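PDB 4LXR: protein toll from Drosophila melanogaster, which serves as the cell-surface receptor for the cleaved cytokine spaetzle C-106, triggering the Toll pathway in embryonic dorsal-ventral patterning and antifungal defence. Local coordinates for residues 546-551 with 561-566. Numbering follows the deposited sequence.
Sequences IQLVRG and FKLRTD. With NAG (2-acetamido-2-deoxy-beta-D-glucopyranose), chain F.
Leu548 and Val549, in the last turn of helix 543-549, meet Leu563 and Thr565 within the first leucine-rich-repeat C-terminal cap (LRRCT) of the Toll ectodomain; strand 561-564 pairs in parallel with strand 527-530 through backbone bonds of Lys562 and Arg564. The tight part is largely apolar. Leu548 holds CG anti to its backbone N (chi1 -176°), directing the side chain toward the strand, and its CD1 branch lies 3.7 Å from Leu563 CD1, the two side chains crossing nearly at right angles. The same Leu548 CD1 reaches the edge of the Phe561 ring, 4.4 Å from CE1, while Phe545 of the helix also touches Leu563 and Thr565. Val549 and Thr565 run past one another in opposing directions, Val549 CG2 lying 3.9 Å from Thr565 OG1; only 160 Å² is buried in all. On the solvent side, exposed Lys562 turns away from the helix. There Arg564 reaches a glycan sugar, and Asp566 OD1 forms a long salt bridge with Arg564 NE, well out of the guanidinium plane. Behind the helix, Arg550 NH2 hydrogen-bonds Gln547 OE1 at 2.9 Å, in the amide's carbonyl plane but bent at the donor (138°). At the sugar, Arg564 NH2 donates almost straight (166°) to NAG O6, 2.7 Å away.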
loop_
_atom_site.group_PDB
_atom_site.type_symbol
_atom_site.label_atom_id
_atom_site.label_comp_id
_atom_site.label_asym_id
_atom_site.label_seq_id
_atom_site.Cartn_x
_atom_site.Cartn_y
_atom_site.Cartn_z
ATOM N N ILE A 546 -22.242 13.107 -18.334
ATOM C CA ILE A 546 -21.189 13.741 -19.118
ATOM C C ILE A 546 -21.164 15.260 -18.906
ATOM O O ILE A 546 -20.095 15.848 -18.728
ATOM C CB ILE A 546 -21.318 13.413 -20.616
ATOM C CG1 ILE A 546 -21.084 11.921 -20.835
ATOM C CG2 ILE A 546 -20.315 14.215 -21.425
ATOM C CD1 ILE A 546 -19.765 11.450 -20.303
ATOM N N GLN A 547 -22.336 15.891 -18.898
ATOM C CA GLN A 547 -22.400 17.331 -18.642
ATOM C C GLN A 547 -21.917 17.650 -17.220
ATOM O O GLN A 547 -21.266 18.668 -16.998
ATOM C CB GLN A 547 -23.815 17.889 -18.869
ATOM C CG GLN A 547 -24.408 17.672 -20.265
ATOM C CD GLN A 547 -23.767 18.534 -21.338
ATOM O OE1 GLN A 547 -22.549 18.515 -21.521
ATOM N NE2 GLN A 547 -24.592 19.293 -22.065
ATOM N N LEU A 548 -22.239 16.773 -16.270
ATOM C CA LEU A 548 -21.783 16.909 -14.885
ATOM C C LEU A 548 -20.264 16.846 -14.825
ATOM O O LEU A 548 -19.622 17.677 -14.183
ATOM C CB LEU A 548 -22.392 15.808 -14.001
ATOM C CG LEU A 548 -22.162 15.763 -12.481
ATOM C CD1 LEU A 548 -20.857 15.077 -12.092
ATOM C CD2 LEU A 548 -22.206 17.160 -11.901
ATOM N N VAL A 549 -19.702 15.852 -15.504
ATOM C CA VAL A 549 -18.260 15.642 -15.524
ATOM C C VAL A 549 -17.513 16.860 -16.069
ATOM O O VAL A 549 -16.417 17.184 -15.611
ATOM C CB VAL A 549 -17.894 14.352 -16.307
ATOM C CG1 VAL A 549 -16.496 14.438 -16.896
ATOM C CG2 VAL A 549 -18.038 13.126 -15.400
ATOM N N ARG A 550 -18.113 17.551 -17.030
ATOM C CA ARG A 550 -17.502 18.768 -17.549
ATOM C C ARG A 550 -18.059 20.022 -16.858
ATOM O O ARG A 550 -18.314 20.014 -15.654
ATOM C CB ARG A 550 -17.613 18.835 -19.079
ATOM C CG ARG A 550 -18.991 18.539 -19.638
ATOM C CD ARG A 550 -18.915 17.719 -20.933
ATOM N NE ARG A 550 -18.259 18.421 -22.038
ATOM C CZ ARG A 550 -18.852 19.333 -22.809
ATOM N NH1 ARG A 550 -18.176 19.912 -23.792
ATOM N NH2 ARG A 550 -20.116 19.676 -22.595
ATOM N N GLY A 551 -18.250 21.099 -17.605
ATOM C CA GLY A 551 -18.736 22.324 -17.001
ATOM C C GLY A 551 -20.239 22.370 -16.783
ATOM O O GLY A 551 -20.715 22.429 -15.649
ATOM N N PHE A 561 -20.884 15.590 -3.783
ATOM C CA PHE A 561 -19.825 14.630 -4.077
ATOM C C PHE A 561 -18.807 15.150 -5.088
ATOM O O PHE A 561 -19.046 16.135 -5.780
ATOM C CB PHE A 561 -20.405 13.291 -4.556
ATOM C CG PHE A 561 -21.393 13.418 -5.691
ATOM C CD1 PHE A 561 -20.998 13.899 -6.934
ATOM C CD2 PHE A 561 -22.714 13.021 -5.520
ATOM C CE1 PHE A 561 -21.905 14.005 -7.976
ATOM C CE2 PHE A 561 -23.624 13.118 -6.553
ATOM C CZ PHE A 561 -23.220 13.615 -7.788
ATOM N N LYS A 562 -17.676 14.458 -5.163
ATOM C CA LYS A 562 -16.635 14.726 -6.143
ATOM C C LYS A 562 -16.229 13.405 -6.795
ATOM O O LYS A 562 -15.661 12.518 -6.139
ATOM C CB LYS A 562 -15.428 15.387 -5.473
ATOM C CG LYS A 562 -14.186 15.457 -6.349
ATOM C CD LYS A 562 -13.135 16.369 -5.729
ATOM C CE LYS A 562 -11.851 16.367 -6.537
ATOM N NZ LYS A 562 -12.101 16.662 -7.972
ATOM N N LEU A 563 -16.537 13.274 -8.083
ATOM C CA LEU A 563 -16.306 12.031 -8.807
ATOM C C LEU A 563 -14.952 12.046 -9.491
ATOM O O LEU A 563 -14.570 13.045 -10.104
ATOM C CB LEU A 563 -17.397 11.816 -9.856
ATOM C CG LEU A 563 -18.822 12.034 -9.357
ATOM C CD1 LEU A 563 -19.802 11.926 -10.510
ATOM C CD2 LEU A 563 -19.143 11.025 -8.275
ATOM N N ARG A 564 -14.228 10.936 -9.379
ATOM C CA ARG A 564 -12.972 10.762 -10.093
ATOM C C ARG A 564 -13.236 9.940 -11.338
ATOM O O ARG A 564 -13.635 8.770 -11.260
ATOM C CB ARG A 564 -11.934 10.076 -9.210
ATOM C CG ARG A 564 -10.668 9.677 -9.942
ATOM C CD ARG A 564 -9.528 9.471 -8.962
ATOM N NE ARG A 564 -8.690 8.334 -9.329
ATOM C CZ ARG A 564 -7.479 8.107 -8.831
ATOM N NH1 ARG A 564 -6.952 8.951 -7.951
ATOM N NH2 ARG A 564 -6.791 7.041 -9.220
ATOM N N THR A 565 -13.025 10.564 -12.488
ATOM C CA THR A 565 -13.395 9.979 -13.768
ATOM C C THR A 565 -12.275 10.067 -14.793
ATOM O O THR A 565 -12.476 9.737 -15.959
ATOM C CB THR A 565 -14.618 10.694 -14.351
ATOM O OG1 THR A 565 -14.362 12.102 -14.386
ATOM C CG2 THR A 565 -15.836 10.442 -13.483
ATOM N N ASP A 566 -11.096 10.497 -14.352
ATOM C CA ASP A 566 -9.965 10.742 -15.247
ATOM C C ASP A 566 -9.565 9.498 -16.035
ATOM O O ASP A 566 -8.993 9.601 -17.112
ATOM C CB ASP A 566 -8.767 11.298 -14.469
ATOM C CG ASP A 566 -8.036 10.227 -13.667
ATOM O OD1 ASP A 566 -8.626 9.680 -12.708
ATOM O OD2 ASP A 566 -6.865 9.938 -13.992
HETATM C C1 NAG F . -5.112 2.508 -8.935
HETATM C C2 NAG F . -4.629 1.961 -10.273
HETATM C C3 NAG F . -3.168 2.334 -10.504
HETATM C C4 NAG F . -2.948 3.835 -10.333
HETATM C C5 NAG F . -3.549 4.327 -9.017
HETATM C C6 NAG F . -3.534 5.834 -8.891
HETATM C C7 NAG F . -5.821 -0.087 -10.955
HETATM C C8 NAG F . -5.796 -1.585 -10.949
HETATM N N2 NAG F . -4.794 0.514 -10.346
HETATM O O3 NAG F . -2.777 1.915 -11.808
HETATM O O4 NAG F . -1.547 4.089 -10.298
HETATM O O5 NAG F . -4.919 3.918 -8.907
HETATM O O6 NAG F . -4.512 6.293 -7.967
HETATM O O7 NAG F . -6.738 0.546 -11.474
#